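Local atomic coordinates of acetyl xylan esterase (Paenibacillus sp. R4, PDB entry 6AGQ), a protein that probably removes acetyl groups from acetylated xylan by ester hydrolysis, as a cold-active member of the alpha/beta-hydrolase superfamily. Residues His81-Tyr92 with Glu172-Gly183; Ser199-Val207 with Met313-Leu321. All coordinates share one frame; numbering follows the deposited sequence.

Contact 1: residues His81-Tyr92 with Glu172-Gly183; sequences HQPGSLPVLVKY and EEVDASRIAVYG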
loop_
_atom_site.group_PDB
_atom_site.type_symbol
_atom_site.label_atom_id
_atom_site.label_comp_id
_atom_site.label_asym_id
_atom_site.label_seq_id
_atom_site.Cartn_x
_atom_site.Cartn_y
_atom_site.Cartn_z
ATOM N N HIS A 81 -37.706 -32.023 -24.920
ATOM C CA HIS A 81 -36.516 -32.384 -25.711
ATOM C C HIS A 81 -36.428 -33.871 -25.796
ATOM O O HIS A 81 -36.625 -34.587 -24.778
ATOM C CB HIS A 81 -35.198 -31.885 -25.088
ATOM C CG HIS A 81 -35.276 -30.495 -24.585
ATOM N ND1 HIS A 81 -35.233 -29.406 -25.431
ATOM C CD2 HIS A 81 -35.508 -30.015 -23.341
ATOM C CE1 HIS A 81 -35.397 -28.307 -24.722
ATOM N NE2 HIS A 81 -35.551 -28.649 -23.451
ATOM N N GLN A 82 -36.041 -34.326 -26.976
ATOM C CA GLN A 82 -35.829 -35.717 -27.263
ATOM C C GLN A 82 -34.658 -36.259 -26.471
ATOM O O GLN A 82 -33.717 -35.542 -26.199
ATOM C CB GLN A 82 -35.547 -35.937 -28.766
ATOM C CG GLN A 82 -36.409 -37.029 -29.409
ATOM C CD GLN A 82 -37.897 -36.837 -29.159
ATOM O OE1 GLN A 82 -38.403 -35.709 -29.178
ATOM N NE2 GLN A 82 -38.601 -37.932 -28.910
ATOM N N PRO A 83 -34.710 -37.542 -26.116
ATOM C CA PRO A 83 -33.568 -38.145 -25.463
ATOM C C PRO A 83 -32.283 -38.026 -26.299
ATOM O O PRO A 83 -32.319 -38.039 -27.535
ATOM C CB PRO A 83 -34.007 -39.609 -25.296
ATOM C CG PRO A 83 -35.496 -39.565 -25.245
ATOM C CD PRO A 83 -35.886 -38.457 -26.153
ATOM N N GLY A 84 -31.169 -37.795 -25.608
ATOM C CA GLY A 84 -29.855 -37.655 -26.274
ATOM C C GLY A 84 -29.666 -36.491 -27.235
ATOM O O GLY A 84 -28.838 -36.599 -28.130
ATOM N N SER A 85 -30.388 -35.387 -27.042
ATOM C CA SER A 85 -30.406 -34.263 -27.999
ATOM C C SER A 85 -29.620 -32.996 -27.574
ATOM O O SER A 85 -29.090 -32.283 -28.430
ATOM C CB SER A 85 -31.844 -33.858 -28.332
ATOM O OG SER A 85 -32.522 -33.318 -27.194
ATOM N N LEU A 86 -29.522 -32.740 -26.282
ATOM C CA LEU A 86 -29.002 -31.480 -25.807
ATOM C C LEU A 86 -27.513 -31.579 -25.579
ATOM O O LEU A 86 -27.070 -32.413 -24.766
ATOM C CB LEU A 86 -29.662 -31.044 -24.471
ATOM C CG LEU A 86 -31.141 -30.691 -24.512
ATOM C CD1 LEU A 86 -31.583 -30.156 -23.175
ATOM C CD2 LEU A 86 -31.481 -29.663 -25.574
ATOM N N PRO A 87 -26.744 -30.693 -26.204
ATOM C CA PRO A 87 -25.344 -30.564 -25.743
ATOM C C PRO A 87 -25.255 -30.054 -24.299
ATOM O O PRO A 87 -26.257 -29.605 -23.736
ATOM C CB PRO A 87 -24.697 -29.612 -26.770
ATOM C CG PRO A 87 -25.823 -28.996 -27.553
ATOM C CD PRO A 87 -27.083 -29.765 -27.300
ATOM N N VAL A 88 -24.100 -30.203 -23.659
ATOM C CA VAL A 88 -24.016 -29.884 -22.237
ATOM C C VAL A 88 -22.678 -29.256 -21.872
ATOM O O VAL A 88 -21.662 -29.644 -22.367
ATOM C CB VAL A 88 -24.358 -31.087 -21.299
ATOM C CG1 VAL A 88 -23.357 -32.211 -21.367
ATOM C CG2 VAL A 88 -24.465 -30.669 -19.844
ATOM N N LEU A 89 -22.734 -28.276 -20.973
ATOM C CA LEU A 89 -21.576 -27.608 -20.441
ATOM C C LEU A 89 -21.486 -27.825 -18.915
ATOM O O LEU A 89 -22.456 -27.625 -18.138
ATOM C CB LEU A 89 -21.659 -26.138 -20.809
ATOM C CG LEU A 89 -20.381 -25.358 -20.580
ATOM C CD1 LEU A 89 -20.217 -24.336 -21.678
ATOM C CD2 LEU A 89 -20.352 -24.711 -19.191
ATOM N N VAL A 90 -20.324 -28.245 -18.470
ATOM C CA VAL A 90 -20.073 -28.381 -17.014
ATOM C C VAL A 90 -19.101 -27.311 -16.609
ATOM O O VAL A 90 -17.946 -27.212 -17.134
ATOM C CB VAL A 90 -19.571 -29.823 -16.677
ATOM C CG1 VAL A 90 -19.224 -29.951 -15.214
ATOM C CG2 VAL A 90 -20.649 -30.860 -17.015
ATOM N N LYS A 91 -19.564 -26.493 -15.684
ATOM C CA LYS A 91 -18.787 -25.402 -15.134
ATOM C C LYS A 91 -18.205 -25.735 -13.716
ATOM O O LYS A 91 -18.921 -26.161 -12.814
ATOM C CB LYS A 91 -19.680 -24.165 -15.026
ATOM C CG LYS A 91 -19.049 -22.984 -14.367
ATOM C CD LYS A 91 -19.836 -21.697 -14.564
ATOM C CE LYS A 91 -19.102 -20.536 -13.900
ATOM N NZ LYS A 91 -19.987 -19.335 -13.861
ATOM N N TYR A 92 -16.935 -25.436 -13.506
ATOM C CA TYR A 92 -16.259 -25.641 -12.208
ATOM C C TYR A 92 -15.773 -24.295 -11.733
ATOM O O TYR A 92 -15.430 -23.434 -12.538
ATOM C CB TYR A 92 -15.090 -26.561 -12.398
ATOM C CG TYR A 92 -15.383 -27.950 -12.957
ATOM C CD1 TYR A 92 -16.229 -28.797 -12.332
ATOM C CD2 TYR A 92 -14.755 -28.410 -14.105
ATOM C CE1 TYR A 92 -16.478 -30.064 -12.816
ATOM C CE2 TYR A 92 -14.975 -29.676 -14.578
ATOM C CZ TYR A 92 -15.861 -30.503 -13.924
ATOM O OH TYR A 92 -16.121 -31.769 -14.412
ATOM N N GLU A 172 -31.461 -37.995 -19.403
ATOM C CA GLU A 172 -31.869 -38.614 -20.664
ATOM C C GLU A 172 -31.861 -37.630 -21.839
ATOM O O GLU A 172 -31.522 -38.004 -22.946
ATOM C CB GLU A 172 -33.215 -39.325 -20.507
ATOM C CG GLU A 172 -33.103 -40.538 -19.565
ATOM C CD GLU A 172 -32.310 -41.748 -20.119
ATOM O OE1 GLU A 172 -32.088 -41.884 -21.368
ATOM O OE2 GLU A 172 -31.913 -42.589 -19.263
ATOM N N GLU A 173 -32.160 -36.364 -21.571
ATOM C CA GLU A 173 -32.113 -35.317 -22.592
ATOM C C GLU A 173 -30.699 -34.969 -23.095
ATOM O O GLU A 173 -30.563 -34.395 -24.182
ATOM C CB GLU A 173 -32.843 -34.042 -22.112
ATOM C CG GLU A 173 -32.184 -33.287 -20.952
ATOM C CD GLU A 173 -32.562 -33.784 -19.527
ATOM O OE1 GLU A 173 -33.173 -34.919 -19.390
ATOM O OE2 GLU A 173 -32.218 -33.047 -18.535
ATOM N N VAL A 174 -29.660 -35.311 -22.309
ATOM C CA VAL A 174 -28.304 -34.925 -22.659
ATOM C C VAL A 174 -27.694 -35.838 -23.727
ATOM O O VAL A 174 -27.874 -37.050 -23.705
ATOM C CB VAL A 174 -27.420 -34.813 -21.394
ATOM C CG1 VAL A 174 -25.952 -34.790 -21.748
ATOM C CG2 VAL A 174 -27.801 -33.520 -20.643
ATOM N N ASP A 175 -27.032 -35.222 -24.704
ATOM C CA ASP A 175 -26.140 -35.907 -25.699
ATOM C C ASP A 175 -24.704 -36.015 -25.108
ATOM O O ASP A 175 -23.963 -35.008 -25.018
ATOM C CB ASP A 175 -26.099 -35.067 -26.973
ATOM C CG ASP A 175 -25.388 -35.744 -28.138
ATOM O OD1 ASP A 175 -24.636 -36.740 -27.939
ATOM O OD2 ASP A 175 -25.605 -35.250 -29.275
ATOM N N ALA A 176 -24.328 -37.237 -24.742
ATOM C CA ALA A 176 -23.071 -37.539 -24.076
ATOM C C ALA A 176 -21.854 -37.390 -25.024
ATOM O O ALA A 176 -20.717 -37.193 -24.567
ATOM C CB ALA A 176 -23.138 -38.961 -23.475
ATOM N N SER A 177 -22.094 -37.372 -26.331
ATOM C CA SER A 177 -21.015 -37.012 -27.270
ATOM C C SER A 177 -20.825 -35.472 -27.478
ATOM O O SER A 177 -19.986 -35.042 -28.280
ATOM C CB SER A 177 -21.229 -37.772 -28.600
ATOM O OG SER A 177 -22.311 -37.197 -29.323
ATOM N N ARG A 178 -21.585 -34.634 -26.765
ATOM C CA ARG A 178 -21.446 -33.199 -26.904
ATOM C C ARG A 178 -21.298 -32.534 -25.536
ATOM O O ARG A 178 -22.120 -31.715 -25.160
ATOM C CB ARG A 178 -22.635 -32.629 -27.757
ATOM C CG ARG A 178 -22.690 -33.310 -29.120
ATOM C CD ARG A 178 -23.813 -32.792 -30.019
ATOM N NE ARG A 178 -23.639 -31.393 -30.329
ATOM C CZ ARG A 178 -24.590 -30.592 -30.792
ATOM N NH1 ARG A 178 -25.810 -31.062 -31.059
ATOM N NH2 ARG A 178 -24.322 -29.308 -31.010
ATOM N N ILE A 179 -20.254 -32.908 -24.797
ATOM C CA ILE A 179 -19.966 -32.342 -23.476
ATOM C C ILE A 179 -18.747 -31.385 -23.509
ATOM O O ILE A 179 -17.691 -31.753 -24.039
ATOM C CB ILE A 179 -19.631 -33.449 -22.486
ATOM C CG1 ILE A 179 -20.798 -34.438 -22.333
ATOM C CG2 ILE A 179 -19.232 -32.885 -21.109
ATOM C CD1 ILE A 179 -20.359 -35.708 -21.595
ATOM N N ALA A 180 -18.896 -30.185 -22.940
ATOM C CA ALA A 180 -17.779 -29.274 -22.746
ATOM C C ALA A 180 -17.580 -29.021 -21.260
ATOM O O ALA A 180 -18.551 -29.058 -20.493
ATOM C CB ALA A 180 -18.003 -27.975 -23.460
ATOM N N VAL A 181 -16.324 -28.832 -20.871
ATOM C CA VAL A 181 -15.910 -28.560 -19.463
ATOM C C VAL A 181 -15.236 -27.193 -19.437
ATOM O O VAL A 181 -14.443 -26.884 -20.342
ATOM C CB VAL A 181 -15.045 -29.682 -18.841
ATOM C CG1 VAL A 181 -15.866 -30.941 -18.546
ATOM C CG2 VAL A 181 -13.901 -30.064 -19.733
ATOM N N TYR A 182 -15.628 -26.329 -18.476
ATOM C CA TYR A 182 -15.255 -24.903 -18.468
ATOM C C TYR A 182 -15.049 -24.437 -17.035
ATOM O O TYR A 182 -15.666 -24.942 -16.127
ATOM C CB TYR A 182 -16.320 -24.061 -19.173
ATOM C CG TYR A 182 -16.439 -22.652 -18.701
ATOM C CD1 TYR A 182 -15.400 -21.738 -18.915
ATOM C CD2 TYR A 182 -17.558 -22.213 -18.017
ATOM C CE1 TYR A 182 -15.435 -20.439 -18.403
ATOM C CE2 TYR A 182 -17.638 -20.911 -17.540
ATOM C CZ TYR A 182 -16.568 -20.028 -17.732
ATOM O OH TYR A 182 -16.593 -18.752 -17.254
ATOM N N GLY A 183 -14.141 -23.492 -16.841
ATOM C CA GLY A 183 -13.899 -22.885 -15.548
ATOM C C GLY A 183 -12.726 -21.963 -15.540
ATOM O O GLY A 183 -11.757 -22.151 -16.314
HETATM O O HOH W 1 -27.139 -33.181 -30.066
#

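Contact 2: residues Ser199-Val207 with Met313-Leu321; sequences SRPKLALPV and MMRFIEAYL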
loop_
_atom_site.group_PDB
_atom_site.type_symbol
_atom_site.label_atom_id
_atom_site.label_comp_id
_atom_site.label_asym_id
_atom_site.label_seq_id
_atom_site.Cartn_x
_atom_site.Cartn_y
_atom_site.Cartn_z
ATOM N N SER A 199 -12.495 -39.697 -20.918
ATOM C CA SER A 199 -12.587 -39.610 -22.396
ATOM C C SER A 199 -13.801 -38.925 -22.960
ATOM O O SER A 199 -13.870 -38.770 -24.175
ATOM C CB SER A 199 -12.629 -40.999 -23.045
ATOM O OG SER A 199 -11.572 -41.777 -22.610
ATOM N N ARG A 200 -14.802 -38.648 -22.141
ATOM C CA ARG A 200 -16.112 -38.224 -22.673
ATOM C C ARG A 200 -16.164 -36.758 -23.191
ATOM O O ARG A 200 -16.842 -36.500 -24.197
ATOM C CB ARG A 200 -17.265 -38.499 -21.678
ATOM C CG ARG A 200 -17.673 -39.990 -21.590
ATOM C CD ARG A 200 -18.538 -40.294 -20.364
ATOM N NE ARG A 200 -17.842 -40.043 -19.066
ATOM C CZ ARG A 200 -18.368 -40.243 -17.855
ATOM N NH1 ARG A 200 -19.596 -40.710 -17.721
ATOM N NH2 ARG A 200 -17.662 -39.982 -16.751
ATOM N N PRO A 201 -15.521 -35.805 -22.491
ATOM C CA PRO A 201 -15.632 -34.404 -22.911
ATOM C C PRO A 201 -15.060 -34.185 -24.290
ATOM O O PRO A 201 -14.003 -34.708 -24.605
ATOM C CB PRO A 201 -14.815 -33.643 -21.859
ATOM C CG PRO A 201 -14.719 -34.558 -20.706
ATOM C CD PRO A 201 -14.723 -35.933 -21.255
ATOM N N LYS A 202 -15.813 -33.470 -25.126
ATOM C CA LYS A 202 -15.412 -33.154 -26.452
ATOM C C LYS A 202 -14.631 -31.816 -26.550
ATOM O O LYS A 202 -13.728 -31.684 -27.397
ATOM C CB LYS A 202 -16.646 -33.073 -27.269
ATOM C CG LYS A 202 -16.378 -33.001 -28.722
ATOM C CD LYS A 202 -17.668 -32.649 -29.399
ATOM C CE LYS A 202 -17.504 -32.745 -30.896
ATOM N NZ LYS A 202 -18.855 -32.566 -31.485
ATOM N N LEU A 203 -14.994 -30.859 -25.702
ATOM C CA LEU A 203 -14.327 -29.573 -25.612
ATOM C C LEU A 203 -13.848 -29.304 -24.191
ATOM O O LEU A 203 -14.513 -29.693 -23.249
ATOM C CB LEU A 203 -15.293 -28.454 -25.969
ATOM C CG LEU A 203 -15.457 -27.947 -27.355
ATOM C CD1 LEU A 203 -15.420 -29.034 -28.379
ATOM C CD2 LEU A 203 -16.719 -27.135 -27.453
ATOM N N ALA A 204 -12.739 -28.561 -24.055
ATOM C CA ALA A 204 -12.232 -28.084 -22.754
ATOM C C ALA A 204 -11.977 -26.583 -22.867
ATOM O O ALA A 204 -11.311 -26.171 -23.812
ATOM C CB ALA A 204 -10.965 -28.808 -22.370
ATOM N N LEU A 205 -12.563 -25.771 -21.956
ATOM C CA LEU A 205 -12.410 -24.347 -22.000
ATOM C C LEU A 205 -11.763 -23.751 -20.703
ATOM O O LEU A 205 -12.382 -22.906 -20.054
ATOM C CB LEU A 205 -13.756 -23.697 -22.271
ATOM C CG LEU A 205 -14.361 -23.917 -23.669
ATOM C CD1 LEU A 205 -15.261 -25.128 -23.691
ATOM C CD2 LEU A 205 -15.190 -22.704 -24.068
ATOM N N PRO A 206 -10.519 -24.138 -20.369
ATOM C CA PRO A 206 -9.797 -23.510 -19.230
ATOM C C PRO A 206 -9.529 -21.981 -19.338
ATOM O O PRO A 206 -8.930 -21.524 -20.304
ATOM C CB PRO A 206 -8.508 -24.291 -19.186
ATOM C CG PRO A 206 -8.277 -24.705 -20.584
ATOM C CD PRO A 206 -9.617 -24.986 -21.170
ATOM N N VAL A 207 -9.954 -21.205 -18.355
ATOM C CA VAL A 207 -9.534 -19.804 -18.263
ATOM C C VAL A 207 -8.459 -19.682 -17.152
ATOM O O VAL A 207 -8.679 -20.082 -15.999
ATOM C CB VAL A 207 -10.762 -18.876 -18.013
ATOM C CG1 VAL A 207 -10.355 -17.444 -17.751
ATOM C CG2 VAL A 207 -11.685 -18.894 -19.223
ATOM N N MET A 313 -15.885 -17.773 -26.141
ATOM C CA MET A 313 -16.261 -19.153 -25.779
ATOM C C MET A 313 -17.547 -19.594 -26.495
ATOM O O MET A 313 -17.616 -20.686 -27.050
ATOM C CB MET A 313 -16.429 -19.301 -24.296
ATOM C CG MET A 313 -15.127 -19.159 -23.571
ATOM S SD MET A 313 -15.410 -19.482 -21.838
ATOM C CE MET A 313 -16.196 -18.000 -21.230
ATOM N N MET A 314 -18.507 -18.695 -26.545
ATOM C CA MET A 314 -19.724 -18.891 -27.327
ATOM C C MET A 314 -19.433 -19.243 -28.754
ATOM O O MET A 314 -19.939 -20.243 -29.195
ATOM C CB MET A 314 -20.669 -17.704 -27.206
ATOM C CG MET A 314 -21.250 -17.552 -25.810
ATOM S SD MET A 314 -22.194 -16.023 -25.706
ATOM C CE MET A 314 -22.393 -15.762 -23.940
ATOM N N ARG A 315 -18.580 -18.488 -29.448
ATOM C CA ARG A 315 -18.188 -18.805 -30.863
ATOM C C ARG A 315 -17.504 -20.162 -31.019
ATOM O O ARG A 315 -17.755 -20.898 -31.956
ATOM C CB ARG A 315 -17.223 -17.761 -31.427
ATOM C CG ARG A 315 -17.810 -16.381 -31.632
ATOM C CD ARG A 315 -16.888 -15.449 -32.412
ATOM N NE ARG A 315 -17.498 -14.112 -32.487
ATOM C CZ ARG A 315 -18.405 -13.704 -33.390
ATOM N NH1 ARG A 315 -18.844 -14.503 -34.381
ATOM N NH2 ARG A 315 -18.887 -12.465 -33.291
ATOM N N PHE A 316 -16.591 -20.461 -30.106
ATOM C CA PHE A 316 -15.926 -21.738 -30.027
ATOM C C PHE A 316 -16.887 -22.911 -29.843
ATOM O O PHE A 316 -16.811 -23.907 -30.584
ATOM C CB PHE A 316 -14.927 -21.667 -28.865
ATOM C CG PHE A 316 -14.060 -22.871 -28.743
ATOM C CD1 PHE A 316 -13.033 -23.091 -29.648
ATOM C CD2 PHE A 316 -14.236 -23.752 -27.700
ATOM C CE1 PHE A 316 -12.219 -24.224 -29.554
ATOM C CE2 PHE A 316 -13.423 -24.844 -27.567
ATOM C CZ PHE A 316 -12.418 -25.081 -28.495
ATOM N N ILE A 317 -17.773 -22.778 -28.858
ATOM C CA ILE A 317 -18.815 -23.756 -28.592
ATOM C C ILE A 317 -19.765 -23.922 -29.788
ATOM O O ILE A 317 -20.059 -25.058 -30.193
ATOM C CB ILE A 317 -19.557 -23.434 -27.290
ATOM C CG1 ILE A 317 -18.650 -23.868 -26.141
ATOM C CG2 ILE A 317 -20.927 -24.155 -27.239
ATOM C CD1 ILE A 317 -19.000 -23.271 -24.811
ATOM N N GLU A 318 -20.229 -22.809 -30.353
ATOM C CA GLU A 318 -21.115 -22.872 -31.528
ATOM C C GLU A 318 -20.444 -23.529 -32.692
ATOM O O GLU A 318 -21.092 -24.247 -33.429
ATOM C CB GLU A 318 -21.629 -21.478 -31.932
ATOM C CG GLU A 318 -22.986 -21.107 -31.343
ATOM C CD GLU A 318 -24.088 -21.286 -32.374
ATOM O OE1 GLU A 318 -24.203 -20.395 -33.258
ATOM O OE2 GLU A 318 -24.806 -22.314 -32.315
ATOM N N ALA A 319 -19.143 -23.273 -32.897
ATOM C CA ALA A 319 -18.444 -23.896 -34.014
ATOM C C ALA A 319 -18.167 -25.360 -33.905
ATOM O O ALA A 319 -18.112 -26.049 -34.922
ATOM C CB ALA A 319 -17.134 -23.157 -34.280
ATOM N N TYR A 320 -17.859 -25.835 -32.709
ATOM C CA TYR A 320 -17.228 -27.164 -32.537
ATOM C C TYR A 320 -17.984 -28.170 -31.661
ATOM O O TYR A 320 -17.713 -29.344 -31.764
ATOM C CB TYR A 320 -15.784 -27.021 -31.995
ATOM C CG TYR A 320 -14.828 -26.292 -32.937
ATOM C CD1 TYR A 320 -14.423 -26.876 -34.137
ATOM C CD2 TYR A 320 -14.323 -25.013 -32.617
ATOM C CE1 TYR A 320 -13.556 -26.209 -35.008
ATOM C CE2 TYR A 320 -13.470 -24.339 -33.487
ATOM C CZ TYR A 320 -13.099 -24.936 -34.676
ATOM O OH TYR A 320 -12.266 -24.281 -35.516
ATOM N N LEU A 321 -18.853 -27.722 -30.758
ATOM C CA LEU A 321 -19.553 -28.657 -29.879
ATOM C C LEU A 321 -20.763 -29.170 -30.653
ATOM O O LEU A 321 -20.773 -30.339 -31.043
ATOM C CB LEU A 321 -20.026 -27.993 -28.604
ATOM C CG LEU A 321 -20.616 -28.895 -27.505
ATOM C CD1 LEU A 321 -19.553 -29.774 -26.928
ATOM C CD2 LEU A 321 -21.288 -28.077 -26.413
#

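Contact 1: residues His81-Tyr92 with Glu172-Gly183
Val88 to Lys91 pair with Ile179 to Tyr182 as parallel strands inclined at 23°, laced by bonds such as Val88 N to Arg178 O (2.9 Å) and Val90 N to Ala180 O (2.8 Å). Val88, with CG1 between its backbone N and carbonyl carbon (chi1 67°), lays that methyl against Ile179 CG1 at 3.5 Å and Val174 CG1 at 3.7 Å. On the other face the extended Lys91 chain runs alongside the Tyr182 ring, Lys91 CD 3.8 Å from Tyr182 CE2, while Leu89 CD2 approaches CD2 of the same ring. Nearer the corner, Pro87 CG sits 3.7 Å above the centre of the Arg178 guanidinium, whose NE bonds Leu321 O. Asp175 divides its carboxylate: OD1 takes Ser177 N, closing an Asx turn, and Ser177 OG, whereas OD2 receives a water that also donates to Ser85 O and accepts from Arg178 NH1. Replacing Asp175 with alanine would probably leave Ser177 without its acceptor and the water one partner short. Gly183, still within the strand, would be the first glycine of a probable nucleophile elbow. At the corner the opposite charges of Asp175 and Arg178 meet through that one water and not directly, which probably leaves the pair less rigid.

Contact 2: residues Ser199-Val207 with Met313-Leu321
The ring of Phe316 meets both leucines of strand 203-207 obliquely: its CE2 lies 3.7 Å from Leu203 CG and its CD2 3.9 Å from Leu205 CD2. Each leucine slides past the phenylalanine in the opposite direction, strand side chains reaching into the helix and the ring reaching back. With CG anti to the backbone N (chi1 -174°), Phe316 sends its ring toward the sheet, where Arg265 and Leu267 of the next strand also touch it. One face of the Tyr320 ring carries Ala319 CB, offset toward the rim; Arg265 adds a cation-pi interaction. The side chains of Tyr320 and Leu203 cross at about a right angle, Tyr320 CB 4.2 Å from Leu203 CD1.

Met313, Phe316, Ile317, Tyr320 and Leu321 recur at helical intervals, so one side of the helix faces the strand. This is the last helix of an alpha/beta-hydrolase fold lying against its central sheet, nearly antiparallel (173°) to strand 203-207 with the axes 10.4 Å apart. Leu205 CD2 touches Met313 CG at 3.6 Å and Ile317 CD1 at 3.9 Å. Leu203 CD2 rests 3.6 Å from Leu321 CB at the end of the chain. Facing elsewhere, Met314 and Arg315 pack on Pro51 of the second subunit.

Across these two segments the hydrogen bonds lie at the C-terminal end of the helix. The fully extended Lys202 side chain carries NZ to Leu321 O, 3.0 Å away, in the carbonyl plane and on a lone pair; a weak second bond goes to Tyr320 O. Leu321 O also accepts from Arg178 NE, so two cationic side chains gather on this residue. Leu321 ends the sequence, so a terminal carboxylate charge, if present, would probably favour both.

How the contacts relate
Contact 1 joins two parallel strands of the mixed central sheet, whereas contact 2 lays the last helix against the next strand. Contact 1 is partly buried: backbone bonds join its strands, and its outer end, at the turns, adds a bridging water and the Asp175 carboxylate. Contact 2 is buried and largely apolar, with side chains rather than backbone bonds holding strand to helix. The two adjoin because strands 179-184 and 203-207 are neighbours, with a probable hydrogen bond from Leu205 N to Val181 O. Ala180 and Tyr182 of contact 1 also touch Leu205, so the side chains of contact 1 on that face of the sheet abut those of contact 2.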